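Local coordinates for acyl-CoA dehydrogenase domain protein Tcur3481 (Thermomonospora curvata, PDB 6WY9), which binds FAD together with another protein's chain and probably takes part in acyl-CoA dehydrogenation, at residues B[163-168]-B[201-206]; B[136-141]-B[145-150]; B[260-265]-B[316-321]. All coordinates share one frame; numbering follows the deposited sequence.

How the interactions relate
Interactions 1 and 2 lie in the same beta sheet, their centres 6 Å apart. They touch where Leu-147 O probably bonds Val-206 N and Thr-168 N probably bonds Cys-136 O. Interaction 1 is core and fully buried: leucine and valine side chains only, from strands that are not paired with each other. Interaction 2 is a partly buried hairpin with one inward face and one more exposed, more polar face, held mainly by backbone bonds and a salt bridge. Interaction 3, also partly buried, is across the chain's centre, about 45 Å and 50 Å from the centres of the other two. It joins helix ends rather than strands, and mixes apolar packing with binding of the dinucleotide.

Interaction 1. Residues B[163-168]-B[201-206]; sequences LLVSAT and LTLDAV
Leu-163 and Leu-201 meet through methyls alone, and no flat group takes part. Every touch is made by the methyl ends of branched side chains. The two leucines reach toward each other tip to tip, with Leu-163 CD2 and Leu-201 CD1 3.7 Å apart. In Leu-163 a chi1 of -52° sets CG beside the backbone N, and chi2 of 84° completes the placing of CD2 against Leu-201. Leu-201 is less relaxed: its chi1 is away from any staggered position.

Val-165 lies two residues further along its strand and uses both methyls. CG2 comes to 4.4 Å from Leu-201 CD1. CG1 comes to 4.3 Å from Leu-203 CD2. Alternate residues of each strand thus face the other, and the pairs follow one another along the two strands. The strands do not pair through their backbones. Their axes pass 11.1 Å apart at an angle of 60°, so side chains alone fill the space between them.

All four residues are buried. Leu-147 of strand 144-154 packs against both Val-165 and Leu-203, while Leu-201 also rests on Leu-185 and Trp-187 of strand 185-191. After Leu-203 the chain turns a corner, and Ala-205 and Val-206 both face Leu-147 in a G1 beta bulge. Ala-205 takes the positive phi of such a bulge. This is the apolar interior of a curled beta sheet, with inward side chains from non-adjacent strands packed together, as in the middle beta domain of the acyl-CoA dehydrogenase fold.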
loop_
_atom_site.group_PDB
_atom_site.type_symbol
_atom_site.label_atom_id
_atom_site.label_comp_id
_atom_site.label_asym_id
_atom_site.label_seq_id
_atom_site.Cartn_x
_atom_site.Cartn_y
_atom_site.Cartn_z
ATOM N N LEU B 163 36.672 -15.065 7.543
ATOM C CA LEU B 163 35.444 -14.829 6.799
ATOM C C LEU B 163 34.890 -16.154 6.296
ATOM O O LEU B 163 35.645 -17.009 5.828
ATOM C CB LEU B 163 35.684 -13.933 5.580
ATOM C CG LEU B 163 36.406 -12.591 5.706
ATOM C CD1 LEU B 163 37.907 -12.824 5.664
ATOM C CD2 LEU B 163 35.963 -11.672 4.552
ATOM N N LEU B 164 33.571 -16.316 6.377
ATOM C CA LEU B 164 32.891 -17.356 5.627
ATOM C C LEU B 164 32.465 -16.771 4.285
ATOM O O LEU B 164 31.714 -15.783 4.247
ATOM C CB LEU B 164 31.682 -17.881 6.399
ATOM C CG LEU B 164 31.955 -18.366 7.806
ATOM C CD1 LEU B 164 30.723 -19.027 8.385
ATOM C CD2 LEU B 164 33.204 -19.350 7.840
ATOM N N VAL B 165 32.910 -17.396 3.196
ATOM C CA VAL B 165 32.740 -16.904 1.827
ATOM C C VAL B 165 31.947 -17.942 1.036
ATOM O O VAL B 165 32.365 -19.099 0.967
ATOM C CB VAL B 165 34.109 -16.685 1.147
ATOM C CG1 VAL B 165 33.942 -16.300 -0.359
ATOM C CG2 VAL B 165 34.953 -15.678 1.918
ATOM N N SER B 166 30.836 -17.529 0.410
ATOM C CA SER B 166 30.084 -18.443 -0.439
ATOM C C SER B 166 30.697 -18.465 -1.845
ATOM O O SER B 166 31.125 -17.428 -2.373
ATOM C CB SER B 166 28.590 -18.040 -0.462
ATOM O OG SER B 166 28.378 -16.839 -1.181
ATOM N N ALA B 167 30.792 -19.666 -2.424
ATOM C CA ALA B 167 31.393 -19.895 -3.741
ATOM C C ALA B 167 30.821 -21.175 -4.351
ATOM O O ALA B 167 30.325 -22.055 -3.640
ATOM C CB ALA B 167 32.925 -19.993 -3.654
ATOM N N THR B 168 30.893 -21.278 -5.669
ATOM C CA THR B 168 30.434 -22.479 -6.375
ATOM C C THR B 168 31.634 -23.332 -6.775
ATOM O O THR B 168 32.539 -22.864 -7.488
ATOM C CB THR B 168 29.570 -22.094 -7.576
ATOM O OG1 THR B 168 28.389 -21.425 -7.084
ATOM C CG2 THR B 168 29.159 -23.345 -8.445
ATOM N N LEU B 201 35.426 -7.368 -1.631
ATOM C CA LEU B 201 36.448 -8.387 -1.435
ATOM C C LEU B 201 36.918 -8.924 -2.788
ATOM O O LEU B 201 36.086 -9.314 -3.618
ATOM C CB LEU B 201 35.838 -9.517 -0.602
ATOM C CG LEU B 201 36.404 -10.056 0.711
ATOM C CD1 LEU B 201 35.897 -11.507 0.892
ATOM C CD2 LEU B 201 37.956 -9.948 0.777
ATOM N N THR B 202 38.231 -8.930 -3.032
ATOM C CA THR B 202 38.793 -9.589 -4.213
ATOM C C THR B 202 39.547 -10.837 -3.771
ATOM O O THR B 202 40.406 -10.768 -2.880
ATOM C CB THR B 202 39.727 -8.666 -5.022
ATOM O OG1 THR B 202 38.976 -7.612 -5.634
ATOM C CG2 THR B 202 40.409 -9.442 -6.142
ATOM N N LEU B 203 39.238 -11.976 -4.399
ATOM C CA LEU B 203 39.869 -13.251 -4.083
ATOM C C LEU B 203 40.594 -13.756 -5.320
ATOM O O LEU B 203 39.970 -14.025 -6.349
ATOM C CB LEU B 203 38.834 -14.274 -3.618
ATOM C CG LEU B 203 38.014 -13.876 -2.402
ATOM C CD1 LEU B 203 36.640 -13.480 -2.843
ATOM C CD2 LEU B 203 37.914 -15.061 -1.462
ATOM N N ASP B 204 41.906 -13.891 -5.229
ATOM C CA ASP B 204 42.674 -14.400 -6.362
ATOM C C ASP B 204 43.304 -15.713 -5.898
ATOM O O ASP B 204 44.366 -15.718 -5.264
ATOM C CB ASP B 204 43.675 -13.352 -6.809
ATOM C CG ASP B 204 44.614 -13.845 -7.870
ATOM O OD1 ASP B 204 44.431 -14.959 -8.409
ATOM O OD2 ASP B 204 45.571 -13.094 -8.146
ATOM N N ALA B 205 42.607 -16.817 -6.186
ATOM C CA ALA B 205 43.074 -18.160 -5.856
ATOM C C ALA B 205 43.402 -18.259 -4.367
ATOM O O ALA B 205 44.470 -18.735 -3.966
ATOM C CB ALA B 205 44.276 -18.549 -6.718
ATOM N N VAL B 206 42.466 -17.805 -3.546
ATOM C CA VAL B 206 42.691 -17.681 -2.102
ATOM C C VAL B 206 42.535 -19.054 -1.452
ATOM O O VAL B 206 41.514 -19.718 -1.669
ATOM C CB VAL B 206 41.710 -16.685 -1.482
ATOM C CG1 VAL B 206 41.956 -16.608 0.020
ATOM C CG2 VAL B 206 41.793 -15.282 -2.133
#

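Interaction 2. Residues B[136-141]-B[145-150]; sequences CTAVPD and WRLSGT
Val-139 N gives a hydrogen bond of 2.7 Å to Arg-146 O. Arg-146 N returns one of 2.8 Å to Val-139 O, so the two residues form a hydrogen-bonded antiparallel pair. Thr-137 and Ser-148 make the next such pair: Thr-137 N binds Ser-148 O at 3.0 Å, with a nearly straight N-H...O angle of 170°, and Ser-148 N binds Thr-137 O in return.

Between them lies the non-hydrogen-bonded pair of Ala-138 and Leu-147. Here Ala-138 CB is tight against Leu-147 CD2, at 3.5 Å. This face is turned inward, onto Ala-167 and Phe-176. Pro-140 and Trp-145 form another non-hydrogen-bonded pair, where the proline's missing N-H costs no bond. Pro-140 CA lies over one face of the indole, toward its rim, and Pro-140 CG is 3.8 Å from Trp-145 CZ3. The indole also meets Phe-176 edge-to-face.

On the face shared with Thr-137, Val-139 and Ser-148, Arg-146 forms a salt bridge from NE to Asp-141 OD2. Asp-141 CG lies anti to the backbone N (chi1 -168°), which turns OD2 toward the extended Arg-146. The modelled 2.5 Å from NE to OD2 is short and its exact value doubtful. The carboxylate and guanidinium planes are 49° apart, so the groups do not lie flat together. Arg-146 NH2 has a second partner, Ala-205 O, and Ser-148 OG takes the N-H of the same Ala-205.

At the far end a side chain on Gly-149 would clash with Cys-136 CA. Together these pairs make an antiparallel beta hairpin built into the beta domain's sheet, bonded to Thr-168 on one side and to strand 206-210 on the other.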
loop_
_atom_site.group_PDB
_atom_site.type_symbol
_atom_site.label_atom_id
_atom_site.label_comp_id
_atom_site.label_asym_id
_atom_site.label_seq_id
_atom_site.Cartn_x
_atom_site.Cartn_y
_atom_site.Cartn_z
ATOM N N CYS B 136 31.370 -16.368 -7.468
ATOM C CA CYS B 136 32.673 -16.720 -6.929
ATOM C C CYS B 136 32.898 -18.221 -7.071
ATOM O O CYS B 136 31.986 -19.025 -6.847
ATOM C CB CYS B 136 32.754 -16.272 -5.464
ATOM S SG CYS B 136 34.470 -16.326 -4.760
ATOM N N THR B 137 34.098 -18.591 -7.526
ATOM C CA THR B 137 34.433 -19.970 -7.868
ATOM C C THR B 137 35.291 -20.615 -6.786
ATOM O O THR B 137 36.118 -19.949 -6.156
ATOM C CB THR B 137 35.189 -20.018 -9.196
ATOM O OG1 THR B 137 34.394 -19.365 -10.188
ATOM C CG2 THR B 137 35.414 -21.445 -9.622
ATOM N N ALA B 138 35.110 -21.926 -6.598
ATOM C CA ALA B 138 35.935 -22.702 -5.676
ATOM C C ALA B 138 36.567 -23.858 -6.446
ATOM O O ALA B 138 35.843 -24.642 -7.074
ATOM C CB ALA B 138 35.093 -23.215 -4.496
ATOM N N VAL B 139 37.892 -23.947 -6.429
ATOM C CA VAL B 139 38.647 -24.973 -7.153
ATOM C C VAL B 139 39.286 -25.913 -6.132
ATOM O O VAL B 139 39.856 -25.432 -5.145
ATOM C CB VAL B 139 39.727 -24.350 -8.066
ATOM C CG1 VAL B 139 40.541 -25.415 -8.776
ATOM C CG2 VAL B 139 39.073 -23.437 -9.086
ATOM N N PRO B 140 39.201 -27.241 -6.324
ATOM C CA PRO B 140 39.874 -28.178 -5.411
ATOM C C PRO B 140 41.382 -28.025 -5.460
ATOM O O PRO B 140 41.964 -27.814 -6.521
ATOM C CB PRO B 140 39.466 -29.558 -5.942
ATOM C CG PRO B 140 38.209 -29.312 -6.690
ATOM C CD PRO B 140 38.347 -27.942 -7.297
ATOM N N ASP B 141 42.017 -28.151 -4.299
ATOM C CA ASP B 141 43.475 -28.096 -4.236
ATOM C C ASP B 141 43.900 -28.987 -3.070
ATOM O O ASP B 141 43.868 -28.547 -1.918
ATOM C CB ASP B 141 43.949 -26.659 -4.064
ATOM C CG ASP B 141 45.440 -26.503 -4.275
ATOM O OD1 ASP B 141 46.117 -27.519 -4.530
ATOM O OD2 ASP B 141 45.931 -25.356 -4.185
ATOM N N TRP B 145 40.881 -25.810 -0.923
ATOM C CA TRP B 145 40.223 -25.144 -2.034
ATOM C C TRP B 145 40.944 -23.839 -2.319
ATOM O O TRP B 145 41.556 -23.242 -1.429
ATOM C CB TRP B 145 38.740 -24.859 -1.719
ATOM C CG TRP B 145 37.961 -26.094 -1.464
ATOM C CD1 TRP B 145 37.912 -26.804 -0.312
ATOM C CD2 TRP B 145 37.134 -26.781 -2.398
ATOM N NE1 TRP B 145 37.105 -27.900 -0.464
ATOM C CE2 TRP B 145 36.610 -27.909 -1.737
ATOM C CE3 TRP B 145 36.783 -26.551 -3.730
ATOM C CZ2 TRP B 145 35.764 -28.819 -2.364
ATOM C CZ3 TRP B 145 35.932 -27.449 -4.356
ATOM C CH2 TRP B 145 35.434 -28.573 -3.670
ATOM N N ARG B 146 40.841 -23.383 -3.567
ATOM C CA ARG B 146 41.199 -22.010 -3.894
ATOM C C ARG B 146 40.008 -21.312 -4.534
ATOM O O ARG B 146 39.356 -21.872 -5.426
ATOM C CB ARG B 146 42.427 -21.973 -4.796
ATOM C CG ARG B 146 43.626 -22.519 -4.089
ATOM C CD ARG B 146 44.886 -22.294 -4.859
ATOM N NE ARG B 146 46.033 -22.858 -4.159
ATOM C CZ ARG B 146 46.743 -22.207 -3.246
ATOM N NH1 ARG B 146 47.783 -22.792 -2.656
ATOM N NH2 ARG B 146 46.423 -20.968 -2.926
ATOM N N LEU B 147 39.738 -20.093 -4.054
ATOM C CA LEU B 147 38.594 -19.269 -4.410
ATOM C C LEU B 147 39.038 -18.089 -5.261
ATOM O O LEU B 147 40.009 -17.396 -4.927
ATOM C CB LEU B 147 37.891 -18.712 -3.157
ATOM C CG LEU B 147 37.568 -19.677 -2.006
ATOM C CD1 LEU B 147 36.830 -18.989 -0.862
ATOM C CD2 LEU B 147 36.784 -20.888 -2.515
ATOM N N SER B 148 38.303 -17.848 -6.345
ATOM C CA SER B 148 38.560 -16.713 -7.221
ATOM C C SER B 148 37.245 -16.047 -7.577
ATOM O O SER B 148 36.329 -16.702 -8.078
ATOM C CB SER B 148 39.287 -17.135 -8.498
ATOM O OG SER B 148 40.651 -17.393 -8.234
ATOM N N GLY B 149 37.179 -14.747 -7.354
ATOM C CA GLY B 149 35.989 -13.978 -7.642
ATOM C C GLY B 149 36.037 -12.703 -6.826
ATOM O O GLY B 149 37.097 -12.318 -6.314
ATOM N N THR B 150 34.877 -12.068 -6.706
ATOM C CA THR B 150 34.728 -10.866 -5.892
ATOM C C THR B 150 33.449 -10.996 -5.099
ATOM O O THR B 150 32.466 -11.549 -5.607
ATOM C CB THR B 150 34.615 -9.623 -6.748
ATOM O OG1 THR B 150 33.503 -9.831 -7.607
ATOM C CG2 THR B 150 35.833 -9.447 -7.628
#

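Interaction 3. Residues B[260-265]-B[316-321]; sequences QAVQHQ and QHLHGG. With FDA (dihydroflavine-adenine dinucleotide), chain C.
Gln-265 and His-317 are brought together by their torsions. Gln-265 has CG anti to the carbonyl carbon (chi1 -73°) and runs extended beyond it. His-317 has its ring anti to the backbone N (chi1 178°). Gln-265 OE1 then comes to 3.7 Å from His-317 CD2, oblique to the ring, with the amide and ring planes 34° apart.

The amide is also fixed from within its own helix. Gln-265 NE2 gives a hydrogen bond of 3.1 Å to Ala-261 O, from above the carbonyl plane. Gln-265 N reaches the same oxygen from the opposite face. NE2 also bonds an acidic side chain of another protein's chain, where a polar and an acidic side chain bond His-317 ND1 and NE2.

Leu-318 supplies the apolar part. Its CD1 is 3.9 Å from Gln-265 CB, and its CD2 is 4.2 Å from Val-262 CG2. An alanine in place of Gln-265 would probably open a gap beside Leu-318, take the second donor from Ala-261 O and leave that acidic side chain without its amide mate.

The dinucleotide lies along both segments. Val-262 CG2 touches adenine atom N3A at 3.3 Å. The ribose hydroxyl O3B gives a hydrogen bond of 2.9 Å to His-317 O, and also lies over one face of the His-317 ring. Gly-321 N binds phosphate oxygen O1P at 2.9 Å. Gly-320 has a positive phi just after the helix, and a side chain there would clash with O3P. Arg-249 of this protein also bonds the ligand, as do residues of another protein's chain.

The contact thus joins the start of helix 260-288 to the end of helix 295-319. Helix 215-248 packs against both, through Leu-246 on Val-262 and Leu-318 and through Thr-242 on Leu-318.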
loop_
_atom_site.group_PDB
_atom_site.type_symbol
_atom_site.label_atom_id
_atom_site.label_comp_id
_atom_site.label_asym_id
_atom_site.label_seq_id
_atom_site.Cartn_x
_atom_site.Cartn_y
_atom_site.Cartn_z
ATOM N N GLN B 260 -5.775 12.217 14.353
ATOM C CA GLN B 260 -6.150 10.854 13.955
ATOM C C GLN B 260 -5.193 10.257 12.923
ATOM O O GLN B 260 -4.828 9.075 13.022
ATOM C CB GLN B 260 -7.593 10.824 13.406
ATOM C CG GLN B 260 -8.091 9.408 13.267
ATOM C CD GLN B 260 -9.577 9.341 12.929
ATOM O OE1 GLN B 260 -10.043 10.064 12.066
ATOM N NE2 GLN B 260 -10.300 8.470 13.609
ATOM N N ALA B 261 -4.790 11.033 11.910
ATOM C CA ALA B 261 -3.881 10.475 10.909
ATOM C C ALA B 261 -2.552 10.076 11.541
ATOM O O ALA B 261 -1.907 9.112 11.095
ATOM C CB ALA B 261 -3.606 11.488 9.776
ATOM N N VAL B 262 -2.088 10.855 12.521
ATOM C CA VAL B 262 -0.869 10.494 13.246
ATOM C C VAL B 262 -1.085 9.177 14.006
ATOM O O VAL B 262 -0.288 8.237 13.902
ATOM C CB VAL B 262 -0.445 11.649 14.175
ATOM C CG1 VAL B 262 0.693 11.219 15.139
ATOM C CG2 VAL B 262 0.000 12.869 13.317
ATOM N N GLN B 263 -2.202 9.068 14.733
ATOM C CA GLN B 263 -2.469 7.823 15.472
ATOM C C GLN B 263 -2.529 6.634 14.529
ATOM O O GLN B 263 -2.058 5.544 14.888
ATOM C CB GLN B 263 -3.771 7.960 16.261
ATOM C CG GLN B 263 -3.580 9.004 17.378
ATOM C CD GLN B 263 -4.690 9.009 18.381
ATOM O OE1 GLN B 263 -5.655 8.281 18.197
ATOM N NE2 GLN B 263 -4.579 9.844 19.443
ATOM N N HIS B 264 -3.065 6.828 13.304
ATOM C CA HIS B 264 -3.223 5.712 12.378
ATOM C C HIS B 264 -1.894 5.266 11.769
ATOM O O HIS B 264 -1.701 4.061 11.542
ATOM C CB HIS B 264 -4.255 6.056 11.285
ATOM C CG HIS B 264 -5.669 6.018 11.818
ATOM N ND1 HIS B 264 -6.778 5.899 11.012
ATOM C CD2 HIS B 264 -6.135 6.031 13.089
ATOM C CE1 HIS B 264 -7.864 5.823 11.748
ATOM N NE2 HIS B 264 -7.505 5.891 13.023
ATOM N N GLN B 265 -0.988 6.213 11.507
ATOM C CA GLN B 265 0.348 5.872 11.058
ATOM C C GLN B 265 1.082 5.130 12.154
ATOM O O GLN B 265 1.723 4.123 11.882
ATOM C CB GLN B 265 1.115 7.157 10.643
ATOM C CG GLN B 265 0.560 7.704 9.255
ATOM C CD GLN B 265 1.112 9.046 8.892
ATOM O OE1 GLN B 265 2.197 9.141 8.336
ATOM N NE2 GLN B 265 0.373 10.118 9.233
ATOM N N GLN B 316 10.271 8.565 10.139
ATOM C CA GLN B 316 10.874 9.789 9.605
ATOM C C GLN B 316 9.813 10.849 9.338
ATOM O O GLN B 316 9.929 12.003 9.767
ATOM C CB GLN B 316 11.629 9.519 8.305
ATOM C CG GLN B 316 12.989 8.871 8.457
ATOM C CD GLN B 316 13.882 9.571 9.468
ATOM O OE1 GLN B 316 14.298 8.936 10.439
ATOM N NE2 GLN B 316 14.223 10.870 9.221
ATOM N N HIS B 317 8.778 10.475 8.601
ATOM C CA HIS B 317 7.795 11.446 8.204
ATOM C C HIS B 317 7.155 12.125 9.421
ATOM O O HIS B 317 6.972 13.358 9.435
ATOM C CB HIS B 317 6.730 10.767 7.323
ATOM C CG HIS B 317 5.654 11.729 6.932
ATOM N ND1 HIS B 317 5.868 12.722 6.003
ATOM C CD2 HIS B 317 4.405 11.938 7.434
ATOM C CE1 HIS B 317 4.782 13.477 5.907
ATOM N NE2 HIS B 317 3.887 13.030 6.777
ATOM N N LEU B 318 6.775 11.329 10.436
ATOM C CA LEU B 318 6.068 11.841 11.623
ATOM C C LEU B 318 6.909 12.836 12.436
ATOM O O LEU B 318 6.356 13.589 13.249
ATOM C CB LEU B 318 5.659 10.646 12.499
ATOM C CG LEU B 318 4.533 9.839 11.837
ATOM C CD1 LEU B 318 4.206 8.513 12.609
ATOM C CD2 LEU B 318 3.279 10.743 11.793
ATOM N N HIS B 319 8.242 12.814 12.274
ATOM C CA HIS B 319 9.097 13.768 12.973
ATOM C C HIS B 319 9.189 15.118 12.272
ATOM O O HIS B 319 9.606 16.100 12.908
ATOM C CB HIS B 319 10.519 13.226 13.133
ATOM C CG HIS B 319 10.712 12.414 14.361
ATOM N ND1 HIS B 319 10.507 11.045 14.381
ATOM C CD2 HIS B 319 11.046 12.773 15.625
ATOM C CE1 HIS B 319 10.764 10.589 15.596
ATOM N NE2 HIS B 319 11.070 11.615 16.377
ATOM N N GLY B 320 8.893 15.182 10.973
ATOM C CA GLY B 320 9.107 16.495 10.344
ATOM C C GLY B 320 10.601 16.814 10.333
ATOM O O GLY B 320 11.452 15.918 10.406
ATOM N N GLY B 321 10.928 18.118 10.289
ATOM C CA GLY B 321 12.307 18.508 10.016
ATOM C C GLY B 321 13.322 17.937 10.992
ATOM O O GLY B 321 14.426 17.545 10.592
HETATM P PA FDA C . 5.808 19.447 12.656
HETATM O O1A FDA C . 6.275 19.091 14.031
HETATM O O2A FDA C . 4.860 20.642 12.461
HETATM O O5B FDA C . 4.890 18.148 12.073
HETATM C C5B FDA C . 5.696 17.002 12.125
HETATM C C4B FDA C . 4.874 15.858 11.501
HETATM O O4B FDA C . 3.557 15.862 12.233
HETATM C C3B FDA C . 4.438 16.143 10.063
HETATM O O3B FDA C . 5.355 15.693 9.135
HETATM C C2B FDA C . 3.192 15.282 9.952
HETATM O O2B FDA C . 3.470 13.831 9.908
HETATM C C1B FDA C . 2.473 15.505 11.318
HETATM N N9A FDA C . 1.432 16.532 11.300
HETATM C C8A FDA C . 1.560 17.922 11.493
HETATM N N7A FDA C . 0.387 18.545 11.476
HETATM C C5A FDA C . -0.541 17.549 11.261
HETATM C C6A FDA C . -1.936 17.605 11.118
HETATM N N6A FDA C . -2.610 18.768 11.201
HETATM N N1A FDA C . -2.645 16.476 10.900
HETATM C C2A FDA C . -1.894 15.338 10.823
HETATM N N3A FDA C . -0.560 15.127 10.928
HETATM C C4A FDA C . 0.089 16.279 11.162
HETATM N N1 FDA C . 11.442 26.065 6.351
HETATM C C2 FDA C . 11.656 27.434 6.088
HETATM O O2 FDA C . 11.014 28.303 6.718
HETATM N N3 FDA C . 12.598 27.731 5.109
HETATM C C4 FDA C . 13.341 26.767 4.389
HETATM O O4 FDA C . 14.167 27.132 3.562
HETATM C C4X FDA C . 13.061 25.396 4.724
HETATM N N5 FDA C . 13.755 24.382 4.061
HETATM C C5X FDA C . 13.866 23.166 4.681
HETATM C C6 FDA C . 14.827 22.291 4.330
HETATM C C7 FDA C . 14.921 21.054 5.015
HETATM C C7M FDA C . 15.951 20.163 4.620
HETATM C C8 FDA C . 14.063 20.708 5.992
HETATM C C8M FDA C . 14.151 19.415 6.700
HETATM C C9 FDA C . 13.052 21.591 6.334
HETATM C C9A FDA C . 12.969 22.820 5.686
HETATM N N10 FDA C . 11.951 23.730 6.015
HETATM C C10 FDA C . 12.164 25.069 5.676
HETATM C "C1'" FDA C . 11.058 23.419 7.168
HETATM C "C2'" FDA C . 9.732 22.748 6.713
HETATM O "O2'" FDA C . 8.928 23.644 6.109
HETATM C "C3'" FDA C . 9.118 22.170 8.068
HETATM O "O3'" FDA C . 9.883 21.080 8.541
HETATM C "C4'" FDA C . 7.657 21.792 7.877
HETATM O "O4'" FDA C . 6.944 22.969 7.717
HETATM C "C5'" FDA C . 7.215 20.924 9.086
HETATM O "O5'" FDA C . 7.320 21.712 10.235
HETATM P P FDA C . 7.971 20.819 11.444
HETATM O O1P FDA C . 9.244 20.355 10.922
HETATM O O2P FDA C . 7.922 21.679 12.697
HETATM O O3P FDA C . 7.048 19.458 11.667
#